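Local atomic coordinates of spermidine synthase (Corynebacterium glutamicum ATCC 13032, PDB entry 3GJY), a protein that probably catalyses transfer of an aminopropyl group from decarboxylated S-adenosylmethionine to putrescine, yielding spermidine in polyamine biosynthesis. Residues Arg72-Gly77 / Cys101-Tyr106; Gly170-Gln175 / Gly201-Leu206. All blocks are in the same frame, centred on the assembly; numbering follows the deposited sequence.

Interaction 1: residues Arg72-Gly77 / Cys101-Tyr106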
loop_
_atom_site.group_PDB
_atom_site.type_symbol
_atom_site.label_atom_id
_atom_site.label_comp_id
_atom_site.label_asym_id
_atom_site.label_seq_id
_atom_site.Cartn_x
_atom_site.Cartn_y
_atom_site.Cartn_z
ATOM N N ARG A 72 -6.013 5.931 -4.389
ATOM C CA ARG A 72 -6.578 5.806 -5.730
ATOM C C ARG A 72 -5.568 5.151 -6.682
ATOM O O ARG A 72 -5.967 4.351 -7.565
ATOM C CB ARG A 72 -6.958 7.185 -6.270
ATOM C CG ARG A 72 -8.030 7.850 -5.431
ATOM C CD ARG A 72 -8.283 9.273 -5.921
ATOM N NE ARG A 72 -8.937 9.315 -7.218
ATOM C CZ ARG A 72 -10.259 9.368 -7.384
ATOM N NH1 ARG A 72 -11.094 9.364 -6.341
ATOM N NH2 ARG A 72 -10.754 9.411 -8.603
ATOM N N TRP A 73 -4.290 5.512 -6.534
ATOM C CA TRP A 73 -3.252 4.962 -7.424
ATOM C C TRP A 73 -3.037 3.475 -7.186
ATOM O O TRP A 73 -2.924 2.692 -8.140
ATOM C CB TRP A 73 -1.940 5.737 -7.290
ATOM C CG TRP A 73 -2.111 7.213 -7.539
ATOM C CD1 TRP A 73 -3.154 7.843 -8.166
ATOM C CD2 TRP A 73 -1.192 8.222 -7.172
ATOM N NE1 TRP A 73 -2.961 9.206 -8.175
ATOM C CE2 TRP A 73 -1.748 9.467 -7.588
ATOM C CE3 TRP A 73 0.061 8.209 -6.542
ATOM C CZ2 TRP A 73 -1.099 10.690 -7.360
ATOM C CZ3 TRP A 73 0.720 9.455 -6.333
ATOM C CH2 TRP A 73 0.132 10.657 -6.746
ATOM N N ILE A 74 -2.987 3.080 -5.906
ATOM C CA ILE A 74 -2.918 1.640 -5.575
ATOM C C ILE A 74 -4.155 0.917 -6.165
ATOM O O ILE A 74 -4.024 -0.155 -6.774
ATOM C CB ILE A 74 -2.816 1.400 -4.065
ATOM C CG1 ILE A 74 -1.454 1.909 -3.577
ATOM C CG2 ILE A 74 -2.993 -0.080 -3.741
ATOM C CD1 ILE A 74 -1.360 1.977 -2.047
ATOM N N ALA A 75 -5.344 1.486 -5.970
ATOM C CA ALA A 75 -6.554 0.853 -6.514
ATOM C C ALA A 75 -6.420 0.642 -8.015
ATOM O O ALA A 75 -6.717 -0.435 -8.519
ATOM C CB ALA A 75 -7.783 1.717 -6.232
ATOM N N THR A 76 -5.976 1.676 -8.740
ATOM C CA THR A 76 -5.891 1.581 -10.191
ATOM C C THR A 76 -4.843 0.535 -10.622
ATOM O O THR A 76 -5.120 -0.327 -11.486
ATOM C CB THR A 76 -5.533 2.958 -10.777
ATOM O OG1 THR A 76 -6.625 3.848 -10.536
ATOM C CG2 THR A 76 -5.242 2.847 -12.291
ATOM N N GLY A 77 -3.656 0.606 -10.037
ATOM C CA GLY A 77 -2.592 -0.308 -10.467
ATOM C C GLY A 77 -2.916 -1.747 -10.096
ATOM O O GLY A 77 -2.716 -2.652 -10.901
ATOM N N CYS A 101 -7.889 0.527 7.870
ATOM C CA CYS A 101 -8.329 -0.581 7.002
ATOM C C CYS A 101 -9.084 -0.144 5.750
ATOM O O CYS A 101 -9.841 -0.927 5.180
ATOM C CB CYS A 101 -9.195 -1.580 7.784
ATOM S SG CYS A 101 -8.355 -2.393 9.157
ATOM N N THR A 102 -8.875 1.102 5.320
ATOM C CA THR A 102 -9.647 1.634 4.205
ATOM C C THR A 102 -9.334 0.959 2.870
ATOM O O THR A 102 -10.264 0.682 2.086
ATOM C CB THR A 102 -9.454 3.134 4.152
ATOM O OG1 THR A 102 -9.879 3.673 5.426
ATOM C CG2 THR A 102 -10.196 3.799 2.943
HETATM N N MSE A 103 -8.059 0.705 2.567
HETATM C CA MSE A 103 -7.726 -0.016 1.345
HETATM C C MSE A 103 -8.338 -1.440 1.346
HETATM O O MSE A 103 -8.846 -1.922 0.336
HETATM C CB MSE A 103 -6.195 -0.085 1.213
HETATM C CG MSE A 103 -5.687 -0.332 -0.174
HETATM SE SE MSE A 103 -5.556 1.270 -1.364
HETATM C CE MSE A 103 -7.379 1.251 -2.133
ATOM N N ALA A 104 -8.253 -2.129 2.491
ATOM C CA ALA A 104 -8.857 -3.458 2.642
ATOM C C ALA A 104 -10.367 -3.423 2.372
ATOM O O ALA A 104 -10.932 -4.283 1.669
ATOM C CB ALA A 104 -8.530 -4.071 4.025
ATOM N N ARG A 105 -11.013 -2.417 2.960
ATOM C CA ARG A 105 -12.454 -2.176 2.783
ATOM C C ARG A 105 -12.803 -1.937 1.300
ATOM O O ARG A 105 -13.828 -2.414 0.782
ATOM C CB ARG A 105 -12.817 -0.973 3.658
ATOM C CG ARG A 105 -14.244 -0.410 3.511
ATOM C CD ARG A 105 -14.384 0.732 4.507
ATOM N NE ARG A 105 -15.646 1.474 4.419
ATOM C CZ ARG A 105 -15.787 2.666 3.851
ATOM N NH1 ARG A 105 -14.776 3.255 3.207
ATOM N NH2 ARG A 105 -16.956 3.270 3.957
ATOM N N TYR A 106 -11.933 -1.187 0.618
ATOM C CA TYR A 106 -12.120 -0.914 -0.801
ATOM C C TYR A 106 -12.072 -2.206 -1.625
ATOM O O TYR A 106 -12.990 -2.511 -2.406
ATOM C CB TYR A 106 -11.012 0.058 -1.251
ATOM C CG TYR A 106 -11.044 0.334 -2.724
ATOM C CD1 TYR A 106 -11.839 1.364 -3.246
ATOM C CD2 TYR A 106 -10.301 -0.430 -3.608
ATOM C CE1 TYR A 106 -11.882 1.613 -4.614
ATOM C CE2 TYR A 106 -10.355 -0.216 -4.988
ATOM C CZ TYR A 106 -11.159 0.809 -5.484
ATOM O OH TYR A 106 -11.199 1.031 -6.840
#

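Interaction 2: residues Gly170-Gln175 / Gly201-Leu206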
loop_
_atom_site.group_PDB
_atom_site.type_symbol
_atom_site.label_atom_id
_atom_site.label_comp_id
_atom_site.label_asym_id
_atom_site.label_seq_id
_atom_site.Cartn_x
_atom_site.Cartn_y
_atom_site.Cartn_z
ATOM N N GLY A 170 2.959 8.682 5.336
ATOM C CA GLY A 170 3.386 10.053 5.631
ATOM C C GLY A 170 4.837 10.156 6.053
ATOM O O GLY A 170 5.419 11.251 6.024
ATOM N N ALA A 171 5.443 9.026 6.419
ATOM C CA ALA A 171 6.840 8.984 6.877
ATOM C C ALA A 171 7.686 8.215 5.884
ATOM O O ALA A 171 7.155 7.443 5.064
ATOM C CB ALA A 171 6.920 8.313 8.243
ATOM N N ILE A 172 9.003 8.409 5.958
ATOM C CA ILE A 172 9.938 7.545 5.250
ATOM C C ILE A 172 9.817 6.124 5.841
ATOM O O ILE A 172 9.666 5.928 7.055
ATOM C CB ILE A 172 11.399 8.101 5.299
ATOM C CG1 ILE A 172 11.937 8.097 6.737
ATOM C CG2 ILE A 172 11.450 9.516 4.650
ATOM C CD1 ILE A 172 13.464 7.965 6.852
ATOM N N THR A 173 9.837 5.118 4.982
ATOM C CA THR A 173 9.487 3.796 5.493
ATOM C C THR A 173 10.620 3.274 6.427
ATOM O O THR A 173 11.775 3.503 6.091
ATOM C CB THR A 173 9.020 2.883 4.315
ATOM O OG1 THR A 173 9.517 1.553 4.445
ATOM C CG2 THR A 173 9.407 3.490 2.927
ATOM N N PRO A 174 10.286 2.639 7.591
ATOM C CA PRO A 174 11.389 1.997 8.349
ATOM C C PRO A 174 12.231 1.085 7.487
ATOM O O PRO A 174 11.719 0.412 6.568
ATOM C CB PRO A 174 10.692 1.177 9.417
ATOM C CG PRO A 174 9.354 1.844 9.590
ATOM C CD PRO A 174 8.985 2.395 8.246
ATOM N N GLN A 175 13.525 1.052 7.793
ATOM C CA GLN A 175 14.492 0.419 6.933
ATOM C C GLN A 175 14.181 -1.056 6.719
ATOM O O GLN A 175 14.368 -1.570 5.588
ATOM C CB GLN A 175 15.899 0.619 7.529
ATOM C CG GLN A 175 17.014 0.318 6.545
ATOM C CD GLN A 175 17.481 -1.093 6.659
ATOM O OE1 GLN A 175 16.902 -1.876 7.410
ATOM N NE2 GLN A 175 18.522 -1.454 5.897
ATOM N N GLY A 201 6.675 7.003 0.446
ATOM C CA GLY A 201 6.777 8.467 0.560
ATOM C C GLY A 201 8.240 8.882 0.463
ATOM O O GLY A 201 9.115 8.267 1.101
ATOM N N ASP A 202 8.527 9.887 -0.365
ATOM C CA ASP A 202 9.927 10.307 -0.520
ATOM C C ASP A 202 10.034 11.790 -0.868
ATOM O O ASP A 202 9.121 12.384 -1.473
ATOM C CB ASP A 202 10.679 9.406 -1.531
ATOM C CG ASP A 202 12.201 9.328 -1.261
ATOM O OD1 ASP A 202 12.719 9.998 -0.327
ATOM O OD2 ASP A 202 12.910 8.594 -1.980
ATOM N N HIS A 203 11.141 12.404 -0.441
ATOM C CA HIS A 203 11.460 13.759 -0.929
ATOM C C HIS A 203 12.364 13.686 -2.150
ATOM O O HIS A 203 12.897 12.619 -2.481
ATOM C CB HIS A 203 11.991 14.733 0.138
ATOM C CG HIS A 203 12.489 14.079 1.383
ATOM N ND1 HIS A 203 12.043 14.441 2.635
ATOM C CD2 HIS A 203 13.403 13.099 1.576
ATOM C CE1 HIS A 203 12.643 13.696 3.547
ATOM N NE2 HIS A 203 13.474 12.874 2.930
ATOM N N SER A 204 12.548 14.826 -2.801
ATOM C CA SER A 204 12.769 14.811 -4.224
ATOM C C SER A 204 14.135 14.321 -4.762
ATOM O O SER A 204 14.270 14.124 -5.958
ATOM C CB SER A 204 12.269 16.125 -4.844
ATOM O OG SER A 204 10.831 16.125 -4.870
ATOM N N ASP A 205 15.089 14.022 -3.885
ATOM C CA ASP A 205 16.290 13.276 -4.277
ATOM C C ASP A 205 15.919 11.826 -4.707
ATOM O O ASP A 205 16.606 11.185 -5.505
ATOM C CB ASP A 205 17.341 13.287 -3.133
ATOM C CG ASP A 205 16.858 12.567 -1.860
ATOM O OD1 ASP A 205 16.388 13.230 -0.896
ATOM O OD2 ASP A 205 16.955 11.326 -1.817
ATOM N N LEU A 206 14.819 11.331 -4.153
ATOM C CA LEU A 206 14.272 10.022 -4.508
ATOM C C LEU A 206 15.205 8.840 -4.225
ATOM O O LEU A 206 15.018 7.760 -4.790
ATOM C CB LEU A 206 13.773 10.015 -5.962
ATOM C CG LEU A 206 12.695 11.063 -6.249
ATOM C CD1 LEU A 206 12.228 11.039 -7.690
ATOM C CD2 LEU A 206 11.506 10.851 -5.318
#

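Interaction 1: residues Arg72-Gly77 / Cys101-Tyr106
A75 meets the side chains of both M103 and Y106, while I74 lies against the selenium atom of M103 (selenomethionine here). The two helices run roughly the same way, their local axes 11.1 Å apart and inclined by 36°, so side chains rather than backbones must fill the space between them. Y106 spans it from one side: with CG anti to the backbone N (chi1 176°), its ring extends far enough for CE2 to come within 3.4 Å of A75 CB. The methyl also lies 3.5 Å from Y106 OH, at an oblique angle to the ring. A small alanine suits this place because the far end of a tyrosine comes so close to the helix. The OH hydrogen-bonds R79, one turn beyond A75 on helix 69-85.

M103, long and flexible, reaches across the gap by bending at chi2 and chi3; the branched I74 offers its CG2 to the selenium. In the conformer described, one of two deposited, SE lies 3.7 Å from I74 CG2 and CE runs onward to 4.1 Å from A75 CB; the other may meet them differently. L66 touches both M103 and Y106. All four residues are buried, and no hydrogen bond links the segments. Such apolar packing between helices 69-85 and 102-110, which precede and follow strand 92-96, is characteristic of one helical layer of the Rossmann-like AdoMet-methyltransferase fold.

Interaction 2: residues Gly170-Gln175 / Gly201-Leu206
I172 and G201 bring their backbones together, CA to CA 5.7 Å, where the irregular loop 170-175 passes the end of strand 194-202 without a cross-segment hydrogen bond. The carbonyl of G201 is turned to the loop, its O lying 4.3 Å from I172 CA. Having no side chain, G201 lets the loop pass close on the side where a CB would face A171 O.

Beyond the glycine the contact passes to side chains. I172 CG2 stands 4.3 Å from H203 NE2, oblique to the imidazole, in a loose touch at the surface. The ring gets there through an unusual first torsion (chi1 17°), which nearly eclipses CG with the backbone N. At the base of this corner D202 OD1 accepts a weak hydrogen bond from H203 N, while OD2 takes one from A209 N in the following helix. A type I turn from H203 to L206 leads into that helix, with L206 at the N-cap position. Loops gathered at the C-terminal ends of neighbouring parallel strands, here 160-165 and 194-202, are typical of the Rossmann-like fold; in spermidine synthases a loop in the position of 170-175 commonly gates the active site, a role it may share.

Interaction 1 lies in the interior, its centre about 8 Å from that of the chain, whereas interaction 2 is a surface contact, its centre about 14 Å away from the chain centre. Their centres are 20 Å apart and they do not touch. They hold different elements of the same domain: 72-77 with 101-106 joins two helices, and 170-175 with 201-206 sets a loop beside a strand end. Neither has hydrogen bonds between its segments, yet their chemistry differs with their place. The buried pair relies on close apolar side chains, while the exposed pair is mostly backbone proximity plus one loose isoleucine-histidine touch. Along the chain, interaction 1 closes before interaction 2 opens.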